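Local structure of sugar ABC transporter substrate-binding protein (Treponema pallidum subsp. pallidum, 5U2P) at residues 91-96 and 304-309; 133-138 and 342-347. The protein probably serves as the periplasmic ligand-binding component of a sugar ABC transporter, although its natural ligand has not been firmly identified. All coordinates share one frame; numbering follows the deposited sequence.

From the N terminus, strand 88-92 runs in the middle of the first lobe's sheet; its last residues and the loop after them, 91-96, are met much later by 304-309, which closes contact 1. The chain meanwhile leaves that sheet after strand 131-132 and crosses to the second lobe through 133-138. It comes back between strands 300-303 and 307-311, pairing with 88-92 on arrival. Further on, 342-347 lies against the outgoing crossing and closes contact 2. The two closures interlock, since 133-138 falls inside the first loop and 342-347 beyond it. They also touch: V306 packs on A136, and Q307 and L133 are joined by a probable backbone hydrogen bond.

Contact 1 (91-96 and 304-309); sequences VSLPSL and LEVQGL
P94 sets its CD corner over one face of the E305 carboxylate, above OE2 and 3.5 Å from it, and the two side chains cross at about a right angle. Two waters bridge the carboxylate to S95: one, in the carboxylate plane, joins OE2 to OG, and the other, displaced toward the P94 side, joins OE1 to the backbone N. Q374 also binds OE2, tying in strand 372-374. The bend of the E305 chain at chi2 (-86°) brings the carboxylate back to the 91-96 loop.

The Q307 amide is used differently. Its NE2 end passes beneath the carbonyl oxygen of V91, 3.3 Å from NE2 to O but over the amide face, a poor direction for a hydrogen bond; NE2 donates instead to E90. S92 OG lies at the amide's edge and gives a weak bond to OE1 of Q307, 3.4 Å long.

Beneath these groups the backbones run antiparallel. V91 N reaches G308 O at 2.8 Å, and G308 N returns to V91 O at 2.9 Å. One step on, L93 N meets V306 O at 2.9 Å, almost straight along the carbonyl (177°). On the V91 face, L93 CD1 touches V306 CG2 at 3.8 Å and reaches over G308, which has no side chain to block it. A cis peptide before P94 then turns the chain off the sheet.

Strand 307-311, inserted antiparallel between 88-92 and 131-132 after its return from the other lobe, is strand n in the 2-1-3-n-4 order characteristic of type II periplasmic binding proteins.

Contact 2 (133-138 and 342-347); sequences LNCAVS and KGLPAF. With EDO (1,2-ethanediol), chain E.
N134 points the NH2 end of its carboxamide into the 342-344 backbone, where ND2 bonds two carbonyls, both near the amide plane. ND2 lies 2.9 Å from L344 O, with an N-H...O angle of 156°. The second bond, from ND2 to K342 O, is 3.1 Å long. With OD1 taken by H341, both ends of the amide are used, which fixes its rotation. G343, lacking a side chain, lets ND2 come close to the backbone between the two carbonyls.

On the other flank the methyl of A346 rests on the backbone of 133-134, with CB 3.8 Å from N134 N. C135 gives a weak backbone bond from its N to P345 O, 3.1 Å away. The SG of C135, set between backbone N and carbonyl carbon (chi1 67°), comes 3.2 Å from P345 O and also packs on L344 CB. A water joins A136 O to L344 N, 2.7 Å from each.

Beyond this, V137 and S138 form a classic beta bulge opposite S303, and a 1,2-ethanediol, probably from the crystallisation liquor, lies by S138.

Residues 133-138, backed by the 342-347 loop, make an irregular linker between the sheets of the two lobes, as in the hinges of periplasmic binding proteins.

Contact 1 (91-96 and 304-309)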
loop_
_atom_site.group_PDB
_atom_site.type_symbol
_atom_site.label_atom_id
_atom_site.label_comp_id
_atom_site.label_asym_id
_atom_site.label_seq_id
_atom_site.Cartn_x
_atom_site.Cartn_y
_atom_site.Cartn_z
ATOM N N VAL A 91 -12.846 -7.954 7.478
ATOM C CA VAL A 91 -13.158 -6.791 6.663
ATOM C C VAL A 91 -11.956 -6.407 5.830
ATOM O O VAL A 91 -10.824 -6.709 6.172
ATOM C CB VAL A 91 -13.596 -5.568 7.519
ATOM C CG1 VAL A 91 -14.915 -5.865 8.249
ATOM C CG2 VAL A 91 -12.503 -5.177 8.507
ATOM N N SER A 92 -12.232 -5.734 4.716
ATOM C CA SER A 92 -11.204 -5.152 3.875
ATOM C C SER A 92 -10.955 -3.703 4.276
ATOM O O SER A 92 -11.846 -2.854 4.195
ATOM C CB SER A 92 -11.611 -5.229 2.402
ATOM O OG SER A 92 -11.622 -6.579 1.951
ATOM N N LEU A 93 -9.738 -3.445 4.730
ATOM C CA LEU A 93 -9.291 -2.105 5.073
ATOM C C LEU A 93 -8.678 -1.488 3.824
ATOM O O LEU A 93 -8.179 -2.220 2.977
ATOM C CB LEU A 93 -8.272 -2.158 6.218
ATOM C CG LEU A 93 -8.875 -2.714 7.520
ATOM C CD1 LEU A 93 -7.785 -3.146 8.501
ATOM C CD2 LEU A 93 -9.813 -1.707 8.177
ATOM N N PRO A 94 -8.708 -0.147 3.702
ATOM C CA PRO A 94 -9.290 0.784 4.677
ATOM C C PRO A 94 -10.777 1.068 4.470
ATOM O O PRO A 94 -11.417 1.638 5.361
ATOM C CB PRO A 94 -8.467 2.059 4.464
ATOM C CG PRO A 94 -8.083 2.014 3.016
ATOM C CD PRO A 94 -7.918 0.550 2.669
ATOM N N SER A 95 -11.340 0.678 3.334
ATOM C CA SER A 95 -12.652 1.210 2.957
ATOM C C SER A 95 -13.867 0.400 3.430
ATOM O O SER A 95 -14.997 0.854 3.292
ATOM C CB SER A 95 -12.707 1.384 1.440
ATOM O OG SER A 95 -11.851 2.449 1.038
ATOM N N LEU A 96 -13.638 -0.769 4.008
ATOM C CA LEU A 96 -14.689 -1.592 4.623
ATOM C C LEU A 96 -15.843 -1.944 3.684
ATOM O O LEU A 96 -16.996 -1.999 4.113
ATOM C CB LEU A 96 -15.257 -0.906 5.869
ATOM C CG LEU A 96 -14.240 -0.447 6.904
ATOM C CD1 LEU A 96 -14.938 0.293 7.997
ATOM C CD2 LEU A 96 -13.471 -1.621 7.487
ATOM N N LEU A 304 -2.360 0.132 1.548
ATOM C CA LEU A 304 -2.819 -0.226 2.893
ATOM C C LEU A 304 -4.105 -1.045 2.813
ATOM O O LEU A 304 -4.862 -1.142 3.789
ATOM C CB LEU A 304 -3.002 1.041 3.744
ATOM C CG LEU A 304 -1.801 2.004 3.788
ATOM C CD1 LEU A 304 -2.074 3.232 4.669
ATOM C CD2 LEU A 304 -0.536 1.282 4.259
ATOM N N GLU A 305 -4.326 -1.670 1.662
ATOM C CA GLU A 305 -5.496 -2.506 1.437
ATOM C C GLU A 305 -5.288 -3.873 2.076
ATOM O O GLU A 305 -5.190 -4.883 1.386
ATOM C CB GLU A 305 -5.776 -2.649 -0.061
ATOM C CG GLU A 305 -6.112 -1.301 -0.759
ATOM C CD GLU A 305 -7.570 -0.922 -0.667
ATOM O OE1 GLU A 305 -8.398 -1.824 -0.413
ATOM O OE2 GLU A 305 -7.888 0.278 -0.831
ATOM N N VAL A 306 -5.219 -3.871 3.398
ATOM C CA VAL A 306 -4.986 -5.062 4.196
ATOM C C VAL A 306 -6.292 -5.635 4.740
ATOM O O VAL A 306 -7.335 -4.986 4.699
ATOM C CB VAL A 306 -4.024 -4.760 5.364
ATOM C CG1 VAL A 306 -2.665 -4.206 4.835
ATOM C CG2 VAL A 306 -4.647 -3.799 6.382
ATOM N N GLN A 307 -6.230 -6.875 5.210
ATOM C CA GLN A 307 -7.376 -7.491 5.851
ATOM C C GLN A 307 -7.373 -7.195 7.343
ATOM O O GLN A 307 -6.322 -6.951 7.943
ATOM C CB GLN A 307 -7.384 -9.000 5.598
ATOM C CG GLN A 307 -7.564 -9.368 4.118
ATOM C CD GLN A 307 -8.729 -8.626 3.439
ATOM O OE1 GLN A 307 -8.528 -7.794 2.538
ATOM N NE2 GLN A 307 -9.947 -8.931 3.863
ATOM N N GLY A 308 -8.559 -7.243 7.946
ATOM C CA GLY A 308 -8.685 -7.030 9.375
ATOM C C GLY A 308 -9.875 -7.752 9.959
ATOM O O GLY A 308 -10.716 -8.270 9.232
ATOM N N LEU A 309 -9.929 -7.785 11.281
ATOM C CA LEU A 309 -11.006 -8.425 12.019
ATOM C C LEU A 309 -11.747 -7.330 12.773
ATOM O O LEU A 309 -11.161 -6.671 13.629
ATOM C CB LEU A 309 -10.463 -9.475 12.997
ATOM C CG LEU A 309 -9.705 -10.637 12.394
ATOM C CD1 LEU A 309 -9.087 -11.473 13.528
ATOM C CD2 LEU A 309 -10.625 -11.482 11.551
HETATM O O HOH W 1 -10.664 -1.471 1.252
HETATM O O HOH W 2 -10.436 1.181 -0.761
#

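Contact 2 (133-138 and 342-347)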
loop_
_atom_site.group_PDB
_atom_site.type_symbol
_atom_site.label_atom_id
_atom_site.label_comp_id
_atom_site.label_asym_id
_atom_site.label_seq_id
_atom_site.Cartn_x
_atom_site.Cartn_y
_atom_site.Cartn_z
ATOM N N LEU A 133 -4.243 -7.550 9.975
ATOM C CA LEU A 133 -3.337 -8.696 9.903
ATOM C C LEU A 133 -1.961 -8.355 9.328
ATOM O O LEU A 133 -1.026 -9.161 9.432
ATOM C CB LEU A 133 -3.982 -9.793 9.066
ATOM C CG LEU A 133 -5.361 -10.228 9.548
ATOM C CD1 LEU A 133 -5.881 -11.366 8.681
ATOM C CD2 LEU A 133 -5.352 -10.614 11.024
ATOM N N ASN A 134 -1.845 -7.171 8.725
ATOM C CA ASN A 134 -0.596 -6.631 8.175
ATOM C C ASN A 134 -0.638 -5.108 8.275
ATOM O O ASN A 134 -1.735 -4.542 8.276
ATOM C CB ASN A 134 -0.406 -7.023 6.697
ATOM C CG ASN A 134 -0.353 -8.531 6.478
ATOM O OD1 ASN A 134 -1.358 -9.172 6.182
ATOM N ND2 ASN A 134 0.849 -9.096 6.588
ATOM N N CYS A 135 0.510 -4.423 8.294
ATOM C CA CYS A 135 0.478 -2.968 8.305
ATOM C C CYS A 135 0.222 -2.405 6.908
ATOM O O CYS A 135 -0.374 -1.329 6.753
ATOM C CB CYS A 135 1.771 -2.374 8.886
ATOM S SG CYS A 135 3.314 -2.637 7.895
ATOM N N ALA A 136 0.626 -3.161 5.892
ATOM C CA ALA A 136 0.565 -2.711 4.510
ATOM C C ALA A 136 0.745 -3.895 3.597
ATOM O O ALA A 136 1.386 -4.877 3.979
ATOM C CB ALA A 136 1.628 -1.657 4.240
ATOM N N VAL A 137 0.161 -3.810 2.406
ATOM C CA VAL A 137 0.342 -4.818 1.361
ATOM C C VAL A 137 1.647 -4.587 0.592
ATOM O O VAL A 137 2.389 -5.526 0.255
ATOM C CB VAL A 137 -0.836 -4.809 0.357
ATOM C CG1 VAL A 137 -0.554 -5.752 -0.811
ATOM C CG2 VAL A 137 -2.118 -5.215 1.061
ATOM N N SER A 138 1.892 -3.321 0.309
ATOM C CA SER A 138 2.945 -2.872 -0.581
ATOM C C SER A 138 3.477 -1.523 -0.103
ATOM O O SER A 138 2.692 -0.652 0.289
ATOM C CB SER A 138 2.393 -2.758 -2.005
ATOM O OG SER A 138 3.365 -2.227 -2.867
ATOM N N LYS A 342 2.263 -14.487 5.930
ATOM C CA LYS A 342 3.195 -13.761 5.088
ATOM C C LYS A 342 2.910 -12.266 5.111
ATOM O O LYS A 342 1.783 -11.825 5.414
ATOM C CB LYS A 342 3.115 -14.278 3.649
ATOM C CG LYS A 342 3.268 -15.786 3.529
ATOM C CD LYS A 342 3.118 -16.237 2.078
ATOM C CE LYS A 342 3.372 -17.738 1.915
ATOM N NZ LYS A 342 3.168 -18.201 0.506
ATOM N N GLY A 343 3.934 -11.490 4.786
ATOM C CA GLY A 343 3.768 -10.062 4.606
ATOM C C GLY A 343 4.359 -9.286 5.759
ATOM O O GLY A 343 4.970 -9.854 6.671
ATOM N N LEU A 344 4.200 -7.971 5.691
ATOM C CA LEU A 344 4.737 -7.080 6.695
ATOM C C LEU A 344 3.919 -7.195 7.986
ATOM O O LEU A 344 2.699 -7.373 7.939
ATOM C CB LEU A 344 4.752 -5.637 6.164
ATOM C CG LEU A 344 5.733 -5.395 5.002
ATOM C CD1 LEU A 344 5.486 -4.020 4.389
ATOM C CD2 LEU A 344 7.172 -5.518 5.462
ATOM N N PRO A 345 4.586 -7.103 9.146
ATOM C CA PRO A 345 3.861 -7.224 10.412
ATOM C C PRO A 345 2.865 -6.086 10.620
ATOM O O PRO A 345 2.992 -5.008 10.024
ATOM C CB PRO A 345 4.978 -7.178 11.466
ATOM C CG PRO A 345 6.061 -6.385 10.823
ATOM C CD PRO A 345 6.011 -6.778 9.365
ATOM N N ALA A 346 1.887 -6.323 11.480
ATOM C CA ALA A 346 0.894 -5.296 11.819
ATOM C C ALA A 346 1.312 -4.532 13.069
ATOM O O ALA A 346 0.989 -3.349 13.235
ATOM C CB ALA A 346 -0.463 -5.931 12.032
ATOM N N PHE A 347 2.031 -5.230 13.941
ATOM C CA PHE A 347 2.442 -4.701 15.232
ATOM C C PHE A 347 3.962 -4.582 15.398
ATOM O O PHE A 347 4.750 -5.311 14.786
ATOM C CB PHE A 347 1.876 -5.578 16.363
ATOM C CG PHE A 347 0.377 -5.487 16.516
ATOM C CD1 PHE A 347 -0.192 -4.588 17.404
ATOM C CD2 PHE A 347 -0.458 -6.304 15.767
ATOM C CE1 PHE A 347 -1.564 -4.503 17.539
ATOM C CE2 PHE A 347 -1.827 -6.225 15.897
ATOM C CZ PHE A 347 -2.386 -5.319 16.787
HETATM C C1 EDO E . 0.789 -0.013 -4.355
HETATM O O1 EDO E . 2.189 0.027 -4.086
HETATM C C2 EDO E . 0.219 1.347 -4.724
HETATM O O2 EDO E . 1.177 2.298 -5.186
HETATM O O HOH W 3 -0.504 -11.084 3.440
HETATM O O HOH W 4 2.316 -7.443 3.802
#